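Putative cathepsin d (PDB 5N7Q) probably cleaves internal peptide bonds of proteins as a cathepsin D-like aspartic endopeptidase of the A1 family, and binds the inhibitor pepstatin A. Local coordinates at residues G255-L264 against T296-G304; F272-L281 against W312-Y322. All coordinates share one frame; numbering follows the deposited sequence.

Interaction 1 of 2, residues G255-L264 against T296-G304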
loop_
_atom_site.group_PDB
_atom_site.type_symbol
_atom_site.label_atom_id
_atom_site.label_comp_id
_atom_site.label_asym_id
_atom_site.label_seq_id
_atom_site.Cartn_x
_atom_site.Cartn_y
_atom_site.Cartn_z
ATOM N N GLY A 255 -15.033 -7.970 8.817
ATOM C CA GLY A 255 -14.926 -6.651 8.185
ATOM C C GLY A 255 -15.195 -6.610 6.692
ATOM O O GLY A 255 -15.182 -5.510 6.092
ATOM N N GLN A 256 -15.422 -7.796 6.105
ATOM C CA GLN A 256 -15.625 -7.954 4.673
ATOM C C GLN A 256 -16.914 -8.685 4.290
ATOM O O GLN A 256 -17.399 -9.638 4.926
ATOM C CB GLN A 256 -14.464 -8.705 3.998
ATOM C CG GLN A 256 -13.153 -7.934 3.918
ATOM C CD GLN A 256 -12.462 -7.871 5.268
ATOM O OE1 GLN A 256 -12.189 -8.905 5.872
ATOM N NE2 GLN A 256 -12.200 -6.653 5.761
ATOM N N TYR A 257 -17.404 -8.252 3.153
ATOM C CA TYR A 257 -18.484 -8.915 2.495
ATOM C C TYR A 257 -17.994 -10.179 1.788
ATOM O O TYR A 257 -16.894 -10.200 1.261
ATOM C CB TYR A 257 -19.123 -7.945 1.519
ATOM C CG TYR A 257 -20.034 -6.952 2.212
ATOM C CD1 TYR A 257 -21.345 -7.317 2.505
ATOM C CD2 TYR A 257 -19.601 -5.684 2.579
ATOM C CE1 TYR A 257 -22.208 -6.450 3.119
ATOM C CE2 TYR A 257 -20.478 -4.780 3.198
ATOM C CZ TYR A 257 -21.769 -5.195 3.479
ATOM O OH TYR A 257 -22.677 -4.341 4.092
ATOM N N LEU A 258 -18.840 -11.204 1.775
ATOM C CA LEU A 258 -18.523 -12.488 1.115
ATOM C C LEU A 258 -19.433 -12.715 -0.070
ATOM O O LEU A 258 -20.617 -12.320 -0.059
ATOM C CB LEU A 258 -18.698 -13.645 2.084
ATOM C CG LEU A 258 -17.896 -13.538 3.381
ATOM C CD1 LEU A 258 -18.259 -14.705 4.287
ATOM C CD2 LEU A 258 -16.408 -13.463 3.118
ATOM N N LEU A 259 -18.883 -13.385 -1.075
ATOM C CA LEU A 259 -19.571 -13.679 -2.324
ATOM C C LEU A 259 -19.674 -15.185 -2.461
ATOM O O LEU A 259 -18.779 -15.921 -2.046
ATOM C CB LEU A 259 -18.794 -13.088 -3.496
ATOM C CG LEU A 259 -18.787 -11.554 -3.491
ATOM C CD1 LEU A 259 -17.648 -10.995 -4.316
ATOM C CD2 LEU A 259 -20.120 -10.974 -3.970
ATOM N N ASP A 260 -20.766 -15.654 -3.047
ATOM C CA ASP A 260 -20.872 -17.095 -3.330
ATOM C C ASP A 260 -19.799 -17.531 -4.343
ATOM O O ASP A 260 -19.830 -17.088 -5.479
ATOM C CB ASP A 260 -22.266 -17.413 -3.862
ATOM C CG ASP A 260 -22.517 -18.908 -3.996
ATOM O OD1 ASP A 260 -21.572 -19.696 -4.243
ATOM O OD2 ASP A 260 -23.686 -19.295 -3.813
ATOM N N CYS A 261 -18.903 -18.437 -3.939
ATOM C CA CYS A 261 -17.794 -18.851 -4.778
ATOM C C CYS A 261 -18.228 -19.557 -6.060
ATOM O O CYS A 261 -17.425 -19.640 -6.995
ATOM C CB CYS A 261 -16.785 -19.724 -4.019
ATOM S SG CYS A 261 -15.819 -18.908 -2.723
ATOM N N ASP A 262 -19.460 -20.074 -6.083
ATOM C CA ASP A 262 -20.019 -20.712 -7.280
ATOM C C ASP A 262 -20.694 -19.764 -8.261
ATOM O O ASP A 262 -21.086 -20.198 -9.341
ATOM C CB ASP A 262 -20.989 -21.834 -6.873
ATOM C CG ASP A 262 -20.301 -22.959 -6.098
ATOM O OD1 ASP A 262 -19.048 -23.058 -6.134
ATOM O OD2 ASP A 262 -21.021 -23.759 -5.459
ATOM N N LYS A 263 -20.809 -18.476 -7.919
ATOM C CA LYS A 263 -21.555 -17.518 -8.713
ATOM C C LYS A 263 -20.688 -16.347 -9.220
ATOM O O LYS A 263 -21.214 -15.377 -9.728
ATOM C CB LYS A 263 -22.716 -16.990 -7.874
ATOM C CG LYS A 263 -23.688 -18.086 -7.467
ATOM C CD LYS A 263 -24.907 -17.523 -6.752
ATOM C CE LYS A 263 -25.864 -18.627 -6.298
ATOM N NZ LYS A 263 -26.490 -19.373 -7.426
ATOM N N LEU A 264 -19.371 -16.493 -9.133
ATOM C CA LEU A 264 -18.451 -15.396 -9.443
ATOM C C LEU A 264 -18.498 -14.987 -10.911
ATOM O O LEU A 264 -18.303 -13.812 -11.230
ATOM C CB LEU A 264 -17.021 -15.779 -9.085
ATOM C CG LEU A 264 -16.775 -16.155 -7.616
ATOM C CD1 LEU A 264 -15.319 -16.528 -7.450
ATOM C CD2 LEU A 264 -17.167 -15.105 -6.589
ATOM N N THR A 296 -12.437 -22.163 2.495
ATOM C CA THR A 296 -12.131 -21.285 1.367
ATOM C C THR A 296 -13.291 -20.304 1.227
ATOM O O THR A 296 -14.447 -20.723 1.134
ATOM C CB THR A 296 -11.970 -22.081 0.063
ATOM O OG1 THR A 296 -10.878 -23.002 0.193
ATOM C CG2 THR A 296 -11.697 -21.172 -1.114
ATOM N N LEU A 297 -12.986 -19.010 1.243
ATOM C CA LEU A 297 -13.983 -17.950 1.052
ATOM C C LEU A 297 -13.660 -17.134 -0.181
ATOM O O LEU A 297 -12.510 -17.067 -0.618
ATOM C CB LEU A 297 -13.996 -17.014 2.248
ATOM C CG LEU A 297 -14.198 -17.649 3.625
ATOM C CD1 LEU A 297 -14.017 -16.563 4.676
ATOM C CD2 LEU A 297 -15.532 -18.377 3.739
ATOM N N CYS A 298 -14.686 -16.495 -0.717
ATOM C CA CYS A 298 -14.525 -15.526 -1.802
ATOM C C CYS A 298 -14.933 -14.176 -1.246
ATOM O O CYS A 298 -16.136 -13.919 -1.033
ATOM C CB CYS A 298 -15.362 -15.932 -3.000
ATOM S SG CYS A 298 -14.728 -17.468 -3.717
ATOM N N VAL A 299 -13.928 -13.340 -1.013
ATOM C CA VAL A 299 -14.125 -12.066 -0.328
ATOM C C VAL A 299 -14.326 -10.965 -1.372
ATOM O O VAL A 299 -13.584 -10.851 -2.342
ATOM C CB VAL A 299 -12.920 -11.781 0.581
ATOM C CG1 VAL A 299 -12.916 -10.341 1.090
ATOM C CG2 VAL A 299 -12.906 -12.773 1.729
ATOM N N SER A 300 -15.344 -10.141 -1.164
ATOM C CA SER A 300 -15.530 -8.975 -1.981
ATOM C C SER A 300 -14.402 -7.985 -1.724
ATOM O O SER A 300 -14.140 -7.635 -0.574
ATOM C CB SER A 300 -16.839 -8.296 -1.627
ATOM O OG SER A 300 -16.911 -7.042 -2.289
ATOM N N GLY A 301 -13.795 -7.510 -2.781
ATOM C CA GLY A 301 -12.720 -6.537 -2.671
ATOM C C GLY A 301 -13.159 -5.115 -2.394
ATOM O O GLY A 301 -12.343 -4.210 -2.503
ATOM N N PHE A 302 -14.421 -4.911 -2.045
ATOM C CA PHE A 302 -14.926 -3.604 -1.619
ATOM C C PHE A 302 -15.377 -3.689 -0.191
ATOM O O PHE A 302 -16.347 -4.400 0.109
ATOM C CB PHE A 302 -16.040 -3.092 -2.539
ATOM C CG PHE A 302 -15.683 -3.171 -3.974
ATOM C CD1 PHE A 302 -14.890 -2.208 -4.550
ATOM C CD2 PHE A 302 -16.099 -4.246 -4.743
ATOM C CE1 PHE A 302 -14.528 -2.316 -5.875
ATOM C CE2 PHE A 302 -15.751 -4.355 -6.067
ATOM C CZ PHE A 302 -14.941 -3.380 -6.635
ATOM N N MET A 303 -14.685 -2.996 0.711
ATOM C CA MET A 303 -14.953 -3.008 2.129
ATOM C C MET A 303 -15.203 -1.591 2.664
ATOM O O MET A 303 -14.646 -0.619 2.183
ATOM C CB MET A 303 -13.827 -3.701 2.882
ATOM C CG MET A 303 -12.472 -3.056 2.716
ATOM S SD MET A 303 -11.209 -3.748 3.807
ATOM C CE MET A 303 -11.493 -2.912 5.347
ATOM N N GLY A 304 -16.010 -1.480 3.698
ATOM C CA GLY A 304 -16.339 -0.177 4.269
ATOM C C GLY A 304 -15.297 0.304 5.269
ATOM O O GLY A 304 -14.792 -0.491 6.076
HETATM O O HOH W 1 -17.302 -3.943 4.746
HETATM O O HOH W 2 -14.967 -2.919 7.213
HETATM O O HOH W 3 -15.653 -6.608 1.545
HETATM O O HOH W 4 -17.357 -16.967 0.145
#
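Cys-261 and Cys-298 carry the covalent part of this contact, a disulfide with SG to SG at 2.1 Å and a torsion of 117° about the bond. Leu-264 packs against it, CD1 lying 3.9 Å from Cys-298 SG. The bridge ties the turn 260-263 to strand 295-304 in the C-terminal lobe of the pepsin-like fold.

Backbone bonds continue the join as a short antiparallel pairing. Leu-258 and Val-299 form a non-hydrogen-bonded pair, flanked by Leu-259 N to Cys-298 O at 2.8 Å and by Ser-300 N to Tyr-257 O at 2.9 Å. The first is nearly straight, 165° at the hydrogen.

Water completes the backbone join on both sides of these two bonds. One molecule donates to Leu-259 O and accepts from Cys-298 N. A second holds three backbone atoms, accepting from Tyr-257 N and donating to the carbonyls of Ser-300 and Phe-302. Two more join Gly-255 O to the backbone of Gly-304.

Side-chain packing falls on two faces. Leu-258 CD2 meets Val-299 CG2 at 3.8 Å on one, while Leu-259 CD1 rests 3.7 Å from Ser-300 CA on the other. Gln-256 lays CB and CG against Val-299 CG1; a bend at its second torsion (75°) swings the amide alongside Met-303, with NE2 3.6 Å from SD. Both side chains also pack on the bound peptide. Tyr-257 OH bonds Asp-241; Ser-300 OG bonds Asn-244 and accepts from Phe-302 N in an ST turn.

The chemistry implies a segment pinned covalently at Cys-261, with one water beside the disulfide and two direct bonds next; toward Gly-255 water joins the backbones, while Gln-256 still packs directly on Val-299 and Met-303.

Interaction 2 of 2, residues F272-L281 against W312-Y322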
loop_
_atom_site.group_PDB
_atom_site.type_symbol
_atom_site.label_atom_id
_atom_site.label_comp_id
_atom_site.label_asym_id
_atom_site.label_seq_id
_atom_site.Cartn_x
_atom_site.Cartn_y
_atom_site.Cartn_z
ATOM N N PHE A 272 -14.129 2.763 -11.976
ATOM C CA PHE A 272 -13.759 4.047 -11.359
ATOM C C PHE A 272 -13.396 5.002 -12.467
ATOM O O PHE A 272 -12.627 4.653 -13.364
ATOM C CB PHE A 272 -12.552 3.884 -10.419
ATOM C CG PHE A 272 -12.888 3.166 -9.158
ATOM C CD1 PHE A 272 -13.052 1.779 -9.177
ATOM C CD2 PHE A 272 -13.075 3.851 -7.961
ATOM C CE1 PHE A 272 -13.413 1.107 -8.020
ATOM C CE2 PHE A 272 -13.438 3.178 -6.809
ATOM C CZ PHE A 272 -13.611 1.812 -6.840
ATOM N N THR A 273 -14.017 6.175 -12.465
ATOM C CA THR A 273 -13.738 7.190 -13.473
ATOM C C THR A 273 -12.826 8.230 -12.839
ATOM O O THR A 273 -13.175 8.850 -11.842
ATOM C CB THR A 273 -15.018 7.831 -14.019
ATOM O OG1 THR A 273 -15.804 6.816 -14.673
ATOM C CG2 THR A 273 -14.651 8.932 -15.047
ATOM N N ILE A 274 -11.648 8.421 -13.434
ATOM C CA ILE A 274 -10.623 9.297 -12.889
ATOM C C ILE A 274 -10.076 10.111 -14.043
ATOM O O ILE A 274 -9.725 9.555 -15.074
ATOM C CB ILE A 274 -9.463 8.486 -12.233
ATOM C CG1 ILE A 274 -10.021 7.456 -11.223
ATOM C CG2 ILE A 274 -8.456 9.440 -11.617
ATOM C CD1 ILE A 274 -8.966 6.486 -10.696
ATOM N N SER A 275 -10.063 11.427 -13.884
ATOM C CA SER A 275 -9.682 12.346 -14.977
ATOM C C SER A 275 -10.460 12.073 -16.277
ATOM O O SER A 275 -9.926 12.186 -17.376
ATOM C CB SER A 275 -8.161 12.338 -15.192
ATOM O OG SER A 275 -7.494 12.870 -14.043
ATOM N N GLY A 276 -11.732 11.708 -16.123
ATOM C CA GLY A 276 -12.602 11.449 -17.246
ATOM C C GLY A 276 -12.467 10.117 -17.933
ATOM O O GLY A 276 -13.239 9.835 -18.851
ATOM N N LYS A 277 -11.512 9.298 -17.504
ATOM C CA LYS A 277 -11.267 7.991 -18.105
ATOM C C LYS A 277 -11.777 6.887 -17.184
ATOM O O LYS A 277 -11.666 6.971 -15.950
ATOM C CB LYS A 277 -9.786 7.798 -18.383
ATOM C CG LYS A 277 -9.496 6.470 -19.047
ATOM C CD LYS A 277 -8.088 6.368 -19.581
ATOM C CE LYS A 277 -7.849 5.000 -20.180
ATOM N NZ LYS A 277 -8.542 4.802 -21.482
ATOM N N GLU A 278 -12.291 5.830 -17.796
ATOM C CA GLU A 278 -12.797 4.681 -17.042
ATOM C C GLU A 278 -11.697 3.685 -16.737
ATOM O O GLU A 278 -10.962 3.263 -17.628
ATOM C CB GLU A 278 -13.918 3.988 -17.805
ATOM C CG GLU A 278 -15.172 4.855 -17.849
ATOM C CD GLU A 278 -16.424 4.139 -18.324
ATOM O OE1 GLU A 278 -16.379 2.934 -18.642
ATOM O OE2 GLU A 278 -17.467 4.821 -18.368
ATOM N N PHE A 279 -11.646 3.269 -15.479
ATOM C CA PHE A 279 -10.731 2.236 -15.005
ATOM C C PHE A 279 -11.610 1.095 -14.459
ATOM O O PHE A 279 -12.130 1.177 -13.348
ATOM C CB PHE A 279 -9.794 2.824 -13.935
ATOM C CG PHE A 279 -8.859 3.854 -14.493
ATOM C CD1 PHE A 279 -7.643 3.485 -15.025
ATOM C CD2 PHE A 279 -9.245 5.182 -14.532
ATOM C CE1 PHE A 279 -6.810 4.432 -15.594
ATOM C CE2 PHE A 279 -8.418 6.139 -15.092
ATOM C CZ PHE A 279 -7.195 5.753 -15.618
ATOM N N SER A 280 -11.739 0.058 -15.271
ATOM C CA SER A 280 -12.639 -1.081 -15.017
ATOM C C SER A 280 -11.926 -2.177 -14.226
ATOM O O SER A 280 -10.739 -2.441 -14.420
ATOM C CB SER A 280 -13.127 -1.603 -16.372
ATOM O OG SER A 280 -14.115 -2.609 -16.213
ATOM N N LEU A 281 -12.672 -2.803 -13.318
ATOM C CA LEU A 281 -12.225 -3.969 -12.586
ATOM C C LEU A 281 -13.211 -5.099 -12.871
ATOM O O LEU A 281 -14.391 -4.945 -12.622
ATOM C CB LEU A 281 -12.231 -3.670 -11.085
ATOM C CG LEU A 281 -11.342 -2.506 -10.665
ATOM C CD1 LEU A 281 -11.621 -2.166 -9.220
ATOM C CD2 LEU A 281 -9.880 -2.890 -10.817
ATOM N N TRP A 312 -12.263 7.041 -0.613
ATOM C CA TRP A 312 -12.026 5.678 -1.044
ATOM C C TRP A 312 -10.543 5.416 -1.011
ATOM O O TRP A 312 -9.739 6.246 -1.473
ATOM C CB TRP A 312 -12.505 5.479 -2.487
ATOM C CG TRP A 312 -14.005 5.630 -2.669
ATOM C CD1 TRP A 312 -14.718 6.794 -2.686
ATOM C CD2 TRP A 312 -14.963 4.575 -2.896
ATOM N NE1 TRP A 312 -16.054 6.538 -2.911
ATOM C CE2 TRP A 312 -16.234 5.185 -3.035
ATOM C CE3 TRP A 312 -14.865 3.179 -2.998
ATOM C CZ2 TRP A 312 -17.400 4.440 -3.252
ATOM C CZ3 TRP A 312 -16.023 2.449 -3.218
ATOM C CH2 TRP A 312 -17.269 3.086 -3.358
ATOM N N ILE A 313 -10.153 4.283 -0.456
ATOM C CA ILE A 313 -8.753 3.861 -0.540
ATOM C C ILE A 313 -8.635 2.841 -1.670
ATOM O O ILE A 313 -9.249 1.751 -1.603
ATOM C CB ILE A 313 -8.224 3.246 0.763
ATOM C CG1 ILE A 313 -8.301 4.238 1.950
ATOM C CG2 ILE A 313 -6.788 2.776 0.546
ATOM C CD1 ILE A 313 -7.893 3.647 3.296
ATOM N N LEU A 314 -7.888 3.200 -2.696
ATOM C CA LEU A 314 -7.587 2.313 -3.814
ATOM C C LEU A 314 -6.324 1.536 -3.463
ATOM O O LEU A 314 -5.221 2.025 -3.584
ATOM C CB LEU A 314 -7.444 3.125 -5.101
ATOM C CG LEU A 314 -8.652 3.982 -5.518
ATOM C CD1 LEU A 314 -8.445 4.592 -6.880
ATOM C CD2 LEU A 314 -9.921 3.152 -5.491
ATOM N N GLY A 315 -6.513 0.331 -2.948
ATOM C CA GLY A 315 -5.438 -0.566 -2.559
ATOM C C GLY A 315 -5.084 -1.528 -3.673
ATOM O O GLY A 315 -5.317 -1.237 -4.849
ATOM N N ASP A 316 -4.484 -2.664 -3.289
ATOM C CA ASP A 316 -3.844 -3.567 -4.236
ATOM C C ASP A 316 -4.824 -4.127 -5.274
ATOM O O ASP A 316 -4.447 -4.419 -6.404
ATOM C CB ASP A 316 -3.141 -4.720 -3.519
ATOM C CG ASP A 316 -2.106 -4.271 -2.494
ATOM O OD1 ASP A 316 -1.550 -3.141 -2.651
ATOM O OD2 ASP A 316 -1.834 -5.056 -1.535
ATOM N N VAL A 317 -6.093 -4.273 -4.909
ATOM C CA VAL A 317 -7.110 -4.684 -5.900
ATOM C C VAL A 317 -7.110 -3.782 -7.142
ATOM O O VAL A 317 -7.264 -4.262 -8.271
ATOM C CB VAL A 317 -8.511 -4.725 -5.242
ATOM C CG1 VAL A 317 -9.617 -4.621 -6.274
ATOM C CG2 VAL A 317 -8.635 -5.968 -4.398
ATOM N N PHE A 318 -6.924 -2.472 -6.933
ATOM C CA PHE A 318 -6.838 -1.482 -8.026
ATOM C C PHE A 318 -5.435 -1.321 -8.583
ATOM O O PHE A 318 -5.243 -1.241 -9.812
ATOM C CB PHE A 318 -7.354 -0.098 -7.554
ATOM C CG PHE A 318 -7.586 0.888 -8.652
ATOM C CD1 PHE A 318 -8.786 0.901 -9.345
ATOM C CD2 PHE A 318 -6.613 1.800 -9.013
ATOM C CE1 PHE A 318 -9.008 1.803 -10.358
ATOM C CE2 PHE A 318 -6.827 2.690 -10.051
ATOM C CZ PHE A 318 -8.013 2.717 -10.706
ATOM N N LEU A 319 -4.449 -1.300 -7.696
ATOM C CA LEU A 319 -3.083 -0.946 -8.074
ATOM C C LEU A 319 -2.353 -2.100 -8.751
ATOM O O LEU A 319 -1.276 -1.906 -9.303
ATOM C CB LEU A 319 -2.317 -0.472 -6.812
ATOM C CG LEU A 319 -2.894 0.758 -6.098
ATOM C CD1 LEU A 319 -2.160 0.953 -4.768
ATOM C CD2 LEU A 319 -2.822 1.989 -6.970
ATOM N N GLY A 320 -2.927 -3.291 -8.739
ATOM C CA GLY A 320 -2.439 -4.398 -9.572
ATOM C C GLY A 320 -2.755 -4.252 -11.047
ATOM O O GLY A 320 -1.855 -4.279 -11.896
ATOM N N PRO A 321 -4.045 -4.124 -11.394
ATOM C CA PRO A 321 -4.384 -3.995 -12.834
ATOM C C PRO A 321 -3.975 -2.643 -13.436
ATOM O O PRO A 321 -3.901 -2.521 -14.664
ATOM C CB PRO A 321 -5.920 -4.216 -12.874
ATOM C CG PRO A 321 -6.376 -4.040 -11.475
ATOM C CD PRO A 321 -5.237 -4.462 -10.592
ATOM N N TYR A 322 -3.724 -1.655 -12.576
ATOM C CA TYR A 322 -3.280 -0.330 -13.021
ATOM C C TYR A 322 -1.928 0.008 -12.417
ATOM O O TYR A 322 -1.806 0.246 -11.225
ATOM C CB TYR A 322 -4.365 0.716 -12.746
ATOM C CG TYR A 322 -5.623 0.323 -13.516
ATOM C CD1 TYR A 322 -5.649 0.403 -14.895
ATOM C CD2 TYR A 322 -6.714 -0.267 -12.895
ATOM C CE1 TYR A 322 -6.725 -0.037 -15.625
ATOM C CE2 TYR A 322 -7.800 -0.709 -13.613
ATOM C CZ TYR A 322 -7.788 -0.611 -14.987
ATOM O OH TYR A 322 -8.893 -1.039 -15.707
#
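Strand 272-274, whose Phe-272 packs on Trp-312 and Leu-314, runs almost perpendicular to strand 312-314, at 89° with the axes approaching to 11.9 Å. It is the first arm of a beta-hairpin closed by a type I' turn at 274-277, and the hairpin lies over the strand and short helix 316-319 in the C-terminal lobe of the pepsin-like fold.

Phe-272, Trp-312 and Phe-318 make an aromatic cluster. The edge of Phe-272 points at the face of the six-membered ring of Trp-312, in an offset edge-to-face pair, while Phe-318 turns its own edge toward the face of Phe-272. Leu-314 CD2 makes an off-centre CH-pi contact with that same phenyl ring, 4.2 Å from its centroid. Phe-318 reaches into the hairpin because its chi1 of -167° swings CG away from the backbone N: CZ comes within 3.7 Å of Phe-279 CB and 3.9 Å of Ile-274 CD1.

Leu-281 CD2 packs on Pro-321 CG, just past the helix, at 3.7 Å. Phe-279 drives its edge into the face of Tyr-322, the planes at 89°, and at the far tip of that tyrosine OH donates to Ser-280 O at 2.7 Å, in the carbonyl plane on a lone pair.

Overall arrangement
Interactions 1 and 2 alternate along the chain: strand 258-259 is followed by strand 270-274, and strand 295-304 by strand 312-314, all reaching the same sheet. Their centres are 19 Å apart, yet they touch where Phe-302 CE1 meets Phe-272 CE1 at 4.2 Å, and Ile-233 contacts residues of both. Interaction 2 is buried and the nearer to the predicted catalytic Asp-227, with the side chain of Leu-314 about 7 Å from that of Asp-227; the same side chain is about 12 Å from that of Asp-36. Interaction 1 lies more peripherally, Met-303 being about 10 Å from Asp-227, side chain to side chain. Both reach the bound peptide, through Gln-256 and Met-303 in one and Ile-313 in the other.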